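PDB 6A51: CheQ from Campylobacter jejuni subsp. jejuni, which helps control transcription of the core chemotaxis operon cheVAW in this pathogen, probably together with the regulator CheP. Local coordinates for residues N30-R35 against Q78-N83; N42-W47 against R59-H64; S89-F94 against K128-F133. All coordinates share one frame; numbering follows the deposited sequence.

Interaction 1: N30-R35 against Q78-N83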
# COMPACT_ATOMS: atom_id res chain seq x y z
N ASN A 30 5.66 -11.65 -3.80
CA ASN A 30 6.00 -13.03 -4.11
C ASN A 30 5.49 -13.42 -5.49
O ASN A 30 6.17 -14.14 -6.23
CB ASN A 30 5.43 -13.97 -3.04
CG ASN A 30 5.67 -15.45 -3.38
OD1 ASN A 30 6.82 -15.90 -3.50
ND2 ASN A 30 4.59 -16.21 -3.52
N ALA A 31 4.29 -12.94 -5.85
CA ALA A 31 3.70 -13.24 -7.16
C ALA A 31 4.65 -12.89 -8.30
O ALA A 31 4.67 -13.57 -9.32
CB ALA A 31 2.38 -12.47 -7.32
N GLU A 32 5.43 -11.83 -8.13
CA GLU A 32 6.37 -11.42 -9.17
C GLU A 32 7.72 -12.11 -9.01
O GLU A 32 8.31 -12.54 -10.00
CB GLU A 32 6.53 -9.89 -9.16
CG GLU A 32 7.67 -9.37 -10.03
CD GLU A 32 7.90 -7.87 -9.92
OE1 GLU A 32 7.53 -7.15 -10.87
OE2 GLU A 32 8.47 -7.41 -8.89
N PHE A 33 8.20 -12.24 -7.77
CA PHE A 33 9.54 -12.79 -7.54
C PHE A 33 9.64 -14.24 -7.99
O PHE A 33 10.67 -14.65 -8.53
CB PHE A 33 9.91 -12.69 -6.07
CG PHE A 33 11.06 -13.58 -5.67
CD1 PHE A 33 12.37 -13.14 -5.84
CD2 PHE A 33 10.83 -14.84 -5.13
CE1 PHE A 33 13.45 -13.96 -5.47
CE2 PHE A 33 11.90 -15.67 -4.75
CZ PHE A 33 13.22 -15.22 -4.93
N HIS A 34 8.62 -15.05 -7.73
CA HIS A 34 8.76 -16.46 -8.06
C HIS A 34 8.74 -16.71 -9.56
O HIS A 34 9.24 -17.74 -10.01
CB HIS A 34 7.69 -17.30 -7.37
CG HIS A 34 6.42 -17.43 -8.14
ND1 HIS A 34 5.45 -16.45 -8.17
CD2 HIS A 34 5.92 -18.46 -8.87
CE1 HIS A 34 4.43 -16.86 -8.89
NE2 HIS A 34 4.69 -18.08 -9.33
N ARG A 35 8.18 -15.79 -10.32
CA ARG A 35 8.21 -15.87 -11.77
C ARG A 35 9.63 -15.56 -12.31
O ARG A 35 10.11 -16.23 -13.18
CB ARG A 35 7.07 -15.07 -12.43
CG ARG A 35 5.65 -15.47 -11.98
CD ARG A 35 4.50 -14.91 -12.85
NE ARG A 35 3.24 -14.47 -12.20
CZ ARG A 35 2.03 -15.06 -12.35
NH1 ARG A 35 1.91 -16.15 -13.08
NH2 ARG A 35 0.93 -14.58 -11.76
N GLN A 78 15.69 -7.98 -10.35
CA GLN A 78 14.73 -7.61 -11.38
C GLN A 78 13.31 -7.47 -10.84
O GLN A 78 12.37 -7.39 -11.64
CB GLN A 78 14.75 -8.63 -12.52
CG GLN A 78 14.62 -10.06 -12.09
CD GLN A 78 15.15 -11.02 -13.14
OE1 GLN A 78 15.90 -11.96 -12.83
NE2 GLN A 78 14.77 -10.78 -14.39
N CYS A 79 13.13 -7.42 -9.52
CA CYS A 79 11.80 -7.23 -8.94
C CYS A 79 11.47 -5.74 -8.80
O CYS A 79 12.34 -4.93 -8.47
CB CYS A 79 11.69 -7.90 -7.57
SG CYS A 79 11.20 -9.64 -7.60
N SER A 80 10.20 -5.41 -9.02
CA SER A 80 9.76 -4.03 -8.89
C SER A 80 10.00 -3.49 -7.48
O SER A 80 9.79 -4.19 -6.48
CB SER A 80 8.28 -3.93 -9.22
OG SER A 80 8.02 -4.45 -10.50
N GLY A 81 10.44 -2.24 -7.41
CA GLY A 81 10.56 -1.57 -6.13
C GLY A 81 9.20 -1.13 -5.60
O GLY A 81 8.25 -0.90 -6.34
N LEU A 82 9.12 -1.03 -4.28
CA LEU A 82 7.86 -0.68 -3.65
C LEU A 82 8.05 0.39 -2.58
O LEU A 82 7.24 0.47 -1.65
CB LEU A 82 7.20 -1.93 -3.05
CG LEU A 82 6.82 -3.06 -4.02
CD1 LEU A 82 6.72 -4.39 -3.28
CD2 LEU A 82 5.51 -2.73 -4.69
N ASN A 83 9.11 1.20 -2.67
CA ASN A 83 9.35 2.25 -1.69
C ASN A 83 8.16 3.19 -1.60
O ASN A 83 7.70 3.71 -2.62
CB ASN A 83 10.61 3.02 -2.06
CG ASN A 83 11.88 2.21 -1.86
OD1 ASN A 83 11.88 1.20 -1.15
ND2 ASN A 83 12.96 2.65 -2.48
O HOH W 1 8.39 -6.76 -6.16

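Interaction 2: N42-W47 against R59-H64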
# COMPACT_ATOMS: atom_id res chain seq x y z
N ASN A 42 4.92 -21.50 -4.06
CA ASN A 42 5.06 -21.77 -2.64
C ASN A 42 6.49 -22.12 -2.22
O ASN A 42 6.71 -22.46 -1.05
CB ASN A 42 4.11 -22.88 -2.22
CG ASN A 42 2.68 -22.58 -2.57
OD1 ASN A 42 1.91 -22.07 -1.75
ND2 ASN A 42 2.30 -22.92 -3.80
N ALA A 43 7.45 -22.04 -3.13
CA ALA A 43 8.83 -22.37 -2.77
C ALA A 43 9.26 -21.68 -1.48
O ALA A 43 10.00 -22.27 -0.68
CB ALA A 43 9.77 -21.99 -3.92
N TYR A 44 8.80 -20.45 -1.24
CA TYR A 44 9.21 -19.73 -0.04
C TYR A 44 8.77 -20.44 1.25
O TYR A 44 9.39 -20.23 2.29
CB TYR A 44 8.66 -18.29 -0.08
CG TYR A 44 7.20 -18.24 0.30
CD1 TYR A 44 6.81 -18.12 1.63
CD2 TYR A 44 6.21 -18.33 -0.67
CE1 TYR A 44 5.47 -18.12 1.99
CE2 TYR A 44 4.86 -18.31 -0.32
CZ TYR A 44 4.50 -18.21 1.00
OH TYR A 44 3.15 -18.18 1.36
N LYS A 45 7.72 -21.25 1.20
CA LYS A 45 7.29 -21.96 2.41
C LYS A 45 8.33 -22.95 2.91
O LYS A 45 8.25 -23.38 4.07
CB LYS A 45 5.98 -22.71 2.15
CG LYS A 45 4.86 -21.87 1.61
CD LYS A 45 3.52 -22.35 2.12
CE LYS A 45 2.41 -22.00 1.14
NZ LYS A 45 1.06 -22.14 1.73
N PHE A 46 9.29 -23.33 2.08
CA PHE A 46 10.26 -24.36 2.44
C PHE A 46 11.65 -23.81 2.74
O PHE A 46 12.48 -24.56 3.25
CB PHE A 46 10.36 -25.41 1.33
CG PHE A 46 9.07 -26.08 1.04
CD1 PHE A 46 8.61 -27.09 1.87
CD2 PHE A 46 8.31 -25.69 -0.04
CE1 PHE A 46 7.41 -27.72 1.60
CE2 PHE A 46 7.11 -26.31 -0.31
CZ PHE A 46 6.65 -27.32 0.51
N TRP A 47 11.94 -22.56 2.40
CA TRP A 47 13.12 -21.94 2.99
C TRP A 47 12.90 -21.83 4.48
O TRP A 47 11.77 -21.64 4.94
CB TRP A 47 13.37 -20.53 2.44
CG TRP A 47 13.19 -20.33 0.97
CD1 TRP A 47 13.16 -21.29 -0.00
CD2 TRP A 47 12.99 -19.08 0.31
NE1 TRP A 47 12.95 -20.71 -1.23
CE2 TRP A 47 12.85 -19.35 -1.06
CE3 TRP A 47 12.92 -17.76 0.75
CZ2 TRP A 47 12.64 -18.35 -2.00
CZ3 TRP A 47 12.72 -16.76 -0.18
CH2 TRP A 47 12.58 -17.06 -1.54
N ARG A 59 -4.45 -11.97 1.61
CA ARG A 59 -3.45 -13.02 1.74
C ARG A 59 -2.34 -12.89 0.71
O ARG A 59 -1.57 -13.84 0.51
CB ARG A 59 -4.12 -14.39 1.64
CG ARG A 59 -5.05 -14.71 2.79
CD ARG A 59 -4.28 -15.21 3.97
NE ARG A 59 -5.04 -15.15 5.22
CZ ARG A 59 -4.59 -15.65 6.37
NH1 ARG A 59 -3.40 -16.24 6.42
NH2 ARG A 59 -5.33 -15.55 7.47
N ILE A 60 -2.24 -11.74 0.04
CA ILE A 60 -1.12 -11.51 -0.85
C ILE A 60 0.18 -11.52 -0.05
O ILE A 60 0.30 -10.83 0.98
CB ILE A 60 -1.33 -10.19 -1.61
CG1 ILE A 60 -2.40 -10.38 -2.68
CG2 ILE A 60 -0.03 -9.68 -2.21
CD1 ILE A 60 -3.38 -9.28 -2.70
N ILE A 61 1.15 -12.28 -0.52
CA ILE A 61 2.36 -12.54 0.23
C ILE A 61 3.45 -11.60 -0.23
O ILE A 61 3.67 -11.46 -1.44
CB ILE A 61 2.80 -14.01 0.07
CG1 ILE A 61 1.72 -14.92 0.62
CG2 ILE A 61 4.12 -14.23 0.79
CD1 ILE A 61 1.35 -14.59 2.05
N PHE A 62 4.15 -10.97 0.72
CA PHE A 62 5.35 -10.20 0.44
C PHE A 62 6.53 -10.85 1.15
O PHE A 62 6.41 -11.30 2.29
CB PHE A 62 5.18 -8.74 0.89
CG PHE A 62 4.07 -8.01 0.18
CD1 PHE A 62 2.76 -8.10 0.62
CD2 PHE A 62 4.35 -7.25 -0.95
CE1 PHE A 62 1.74 -7.45 -0.05
CE2 PHE A 62 3.33 -6.60 -1.63
CZ PHE A 62 2.03 -6.69 -1.18
N LEU A 63 7.67 -10.89 0.47
CA LEU A 63 8.90 -11.46 1.02
C LEU A 63 9.84 -10.35 1.43
O LEU A 63 10.06 -9.40 0.68
CB LEU A 63 9.58 -12.37 -0.01
CG LEU A 63 8.68 -13.49 -0.53
CD1 LEU A 63 9.29 -14.21 -1.73
CD2 LEU A 63 8.37 -14.44 0.59
N HIS A 64 10.39 -10.46 2.63
CA HIS A 64 11.36 -9.49 3.08
C HIS A 64 12.67 -9.72 2.34
O HIS A 64 13.11 -10.87 2.20
CB HIS A 64 11.54 -9.60 4.60
CG HIS A 64 12.23 -8.43 5.22
ND1 HIS A 64 13.49 -8.03 4.85
CD2 HIS A 64 11.83 -7.59 6.19
CE1 HIS A 64 13.84 -6.98 5.56
NE2 HIS A 64 12.85 -6.69 6.39

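Interaction 3: S89-F94 against K128-F133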
# COMPACT_ATOMS: atom_id res chain seq x y z
N SER A 89 -5.93 -1.97 -1.55
CA SER A 89 -6.96 -2.42 -0.61
C SER A 89 -6.63 -2.01 0.83
O SER A 89 -7.53 -1.67 1.60
CB SER A 89 -7.12 -3.93 -0.68
OG SER A 89 -5.84 -4.55 -0.57
N ALA A 90 -5.35 -2.07 1.21
CA ALA A 90 -4.96 -1.64 2.55
C ALA A 90 -5.12 -0.14 2.71
O ALA A 90 -5.57 0.34 3.76
CB ALA A 90 -3.51 -2.05 2.84
N PHE A 91 -4.74 0.62 1.68
CA PHE A 91 -4.95 2.06 1.70
C PHE A 91 -6.42 2.39 1.92
O PHE A 91 -6.75 3.27 2.73
CB PHE A 91 -4.42 2.68 0.41
CG PHE A 91 -4.61 4.17 0.32
CD1 PHE A 91 -5.76 4.71 -0.23
CD2 PHE A 91 -3.62 5.03 0.75
CE1 PHE A 91 -5.93 6.10 -0.33
CE2 PHE A 91 -3.78 6.42 0.66
CZ PHE A 91 -4.95 6.95 0.11
N CYS A 92 -7.32 1.68 1.23
CA CYS A 92 -8.75 1.94 1.40
C CYS A 92 -9.23 1.48 2.76
O CYS A 92 -10.09 2.12 3.37
CB CYS A 92 -9.54 1.27 0.28
SG CYS A 92 -9.16 1.90 -1.38
N SER A 93 -8.71 0.35 3.24
CA SER A 93 -9.00 -0.07 4.61
C SER A 93 -8.53 0.99 5.61
O SER A 93 -9.32 1.49 6.41
CB SER A 93 -8.32 -1.43 4.86
OG SER A 93 -8.43 -1.86 6.21
N PHE A 94 -7.26 1.37 5.52
CA PHE A 94 -6.67 2.34 6.45
C PHE A 94 -7.45 3.66 6.46
O PHE A 94 -7.81 4.17 7.52
CB PHE A 94 -5.21 2.55 6.04
CG PHE A 94 -4.43 3.44 6.95
CD1 PHE A 94 -4.33 3.18 8.30
CD2 PHE A 94 -3.70 4.50 6.44
CE1 PHE A 94 -3.57 3.99 9.13
CE2 PHE A 94 -2.94 5.31 7.26
CZ PHE A 94 -2.88 5.06 8.61
N LYS A 128 3.40 7.08 0.96
CA LYS A 128 4.43 8.02 1.40
C LYS A 128 4.24 9.37 0.72
O LYS A 128 4.30 10.41 1.38
CB LYS A 128 5.82 7.46 1.10
CG LYS A 128 6.95 8.28 1.70
CD LYS A 128 8.30 7.80 1.18
CE LYS A 128 9.45 8.35 2.02
NZ LYS A 128 9.71 9.79 1.73
N LYS A 129 3.99 9.38 -0.60
CA LYS A 129 3.81 10.65 -1.29
C LYS A 129 2.53 11.33 -0.84
O LYS A 129 2.47 12.57 -0.76
CB LYS A 129 3.82 10.47 -2.80
CG LYS A 129 5.18 10.08 -3.33
CD LYS A 129 5.23 10.01 -4.84
CE LYS A 129 6.63 9.57 -5.28
NZ LYS A 129 6.87 9.68 -6.74
N PHE A 130 1.50 10.56 -0.53
CA PHE A 130 0.25 11.17 -0.08
C PHE A 130 0.46 11.88 1.26
O PHE A 130 0.03 13.03 1.45
CB PHE A 130 -0.82 10.11 0.00
CG PHE A 130 -2.19 10.65 0.21
CD1 PHE A 130 -2.70 11.62 -0.63
CD2 PHE A 130 -2.99 10.16 1.23
CE1 PHE A 130 -4.00 12.11 -0.46
CE2 PHE A 130 -4.28 10.64 1.42
CZ PHE A 130 -4.78 11.62 0.58
N TYR A 131 1.14 11.22 2.20
CA TYR A 131 1.53 11.86 3.45
C TYR A 131 2.29 13.16 3.19
O TYR A 131 2.02 14.19 3.83
CB TYR A 131 2.40 10.92 4.28
CG TYR A 131 1.68 9.95 5.21
CD1 TYR A 131 0.90 10.41 6.26
CD2 TYR A 131 1.84 8.57 5.08
CE1 TYR A 131 0.26 9.53 7.12
CE2 TYR A 131 1.21 7.68 5.94
CZ TYR A 131 0.43 8.17 6.96
OH TYR A 131 -0.20 7.31 7.82
N ASP A 132 3.23 13.14 2.25
CA ASP A 132 4.01 14.34 1.94
C ASP A 132 3.10 15.45 1.40
O ASP A 132 3.21 16.61 1.81
CB ASP A 132 5.10 14.01 0.92
CG ASP A 132 6.17 13.07 1.47
OD1 ASP A 132 6.33 12.97 2.72
OD2 ASP A 132 6.86 12.43 0.64
N PHE A 133 2.20 15.09 0.49
CA PHE A 133 1.19 16.03 -0.00
C PHE A 133 0.37 16.62 1.14
O PHE A 133 0.14 17.83 1.19
CB PHE A 133 0.31 15.30 -1.01
CG PHE A 133 -0.90 16.06 -1.45
CD1 PHE A 133 -0.77 17.14 -2.33
CD2 PHE A 133 -2.17 15.67 -1.02
CE1 PHE A 133 -1.90 17.84 -2.78
CE2 PHE A 133 -3.31 16.35 -1.46
CZ PHE A 133 -3.18 17.44 -2.33

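Interaction 1: N30-R35 against Q78-N83
E32 reaches from helix 30-37 to the loop residue S80 and grips it with both carboxylate oxygens. The hydroxyl OG of S80 donates to OE1 of E32 at 2.8 Å, using the syn lone pair of that oxygen. Beside it the backbone N of S80 donates to OE2 of E32 at 2.6 Å, also from the syn side but 31° out of the carboxylate plane. Hydroxyl and amide together fix how the carboxylate is turned about its last bond. The extended chain of E32 makes this possible: CG lies opposite the backbone N (chi1 170°) and CD continues straight on, so the acid stands well clear of its own helix. A water donates to OE2 of E32 at 2.8 Å and to the carbonyl O of S80 at 2.9 Å, adding a second bond to the oxygen already held by the amide.

The contact joins the start of a helix that directly follows strand 27-29 of the four-stranded mixed sheet to the irregular linker between helix 73-77 and strand 85-87. That linker leads into the second sheet, whose strand 116-119 lends I119 against both E32 and S80.

Apolar contact comes from the neighbouring pair. SG of C79 sits 3.6 Å from CB of F33, by the root of the side chain. The same sulfur lies 5.4 Å from the F33 ring centroid, at the ring edge and close to its plane, a sulfur-aromatic contact. I28 of strand 27-29 touches both F33 and C79.

Interaction 2: N42-W47 against R59-H64
Y44 and L63 are the closest backbone pair, their CA atoms 8.3 Å apart; no hydrogen bond crosses between the two segments, and side chains alone bridge the gap. Around Y44 the chain makes a tight turn, with K45 N bonded to N42 O at 2.7 Å and F46 N to A43 O at 3.0 Å.

The tyrosine does most of the touching. Its CG sits between the backbone N and the carbonyl carbon (chi1 78°), which turns the ring toward I61 and L63. At its far end, I61 CG2 lies over one face near the rim, 4.0 Å from CZ of Y44, while OH of Y44 rests 3.6 Å from CG1 of I61; the two side chains cross at about a right angle. CG of K45 lies over the opposite face, also toward the rim. At the root, CD2 of L63 packs 3.9 Å from CB of Y44, and its other methyl, CD1, comes up to CH2 of W47 more loosely, at 4.4 Å. The indole folds back so that CA of Y44 sits over its centre.

I61 and L63 face Y44 while F62, between them, turns to L87, in an extended run leading into strand 62-64: a turn packed against one face of a mixed sheet.

Interaction 3: S89-F94 against K128-F133
F91 and F130 meet ring to ring between helices 88-95 and 127-134. They form an offset edge-to-face pair, the edge of F91 toward the face of F130, with centroids 5.7 Å apart and ring planes at 65°. CE2 and CZ of F91 both lie 3.9 Å from CD2 of F130. A second pair lies alongside, F94 and Y131, whose side chains come from opposite directions. Here the phenol oxygen OH of Y131 arrives at the edge of the F94 ring, near its plane, 3.4 Å from CE2.

Such reach is needed because the helices stand well apart, with CA of F91 10.6 Å from CA of F130. Both phenylalanines of helix 88-95 point CG opposite the backbone N (chi1 179° for F91, -176° for F94), sending their rings across the gap. Each helix directly follows a strand of the antiparallel sheet of strands 85-87, 122-126 and 116-119, the first two being neighbours in it; the aromatic residues join these two beta-alpha units.

Farther out, the carbonyl O of Q140 is hydrogen-bonded to OH of Y131 and so positions the phenol. H141 is hydrogen-bonded to O of F94 and brings its ring against that of F94. From strand 142-146, I144 touches both F91 and F130, while I142 packs on F130 and Y131.

Interactions 1 and 2 belong to one body: their centres are about 12 Å apart, and along the chain interaction 2 is nested inside the loop that interaction 1 closes. They touch directly. N30 N lies 3.1 Å from I61 O, a probable hydrogen bond, and CE2 of F33 packs 3.6 Å from CH2 of W47, so helix 30-37 of interaction 1 rests directly on interaction 2. Interaction 3 opens later in the chain, its centre about 21 Å from that of interaction 1 and 24 Å from that of interaction 2. Nearest atoms come within about 5 and 6 Å without touching. The linker 78-83 of interaction 1 leads through strand 85-87 into the first helix of interaction 3.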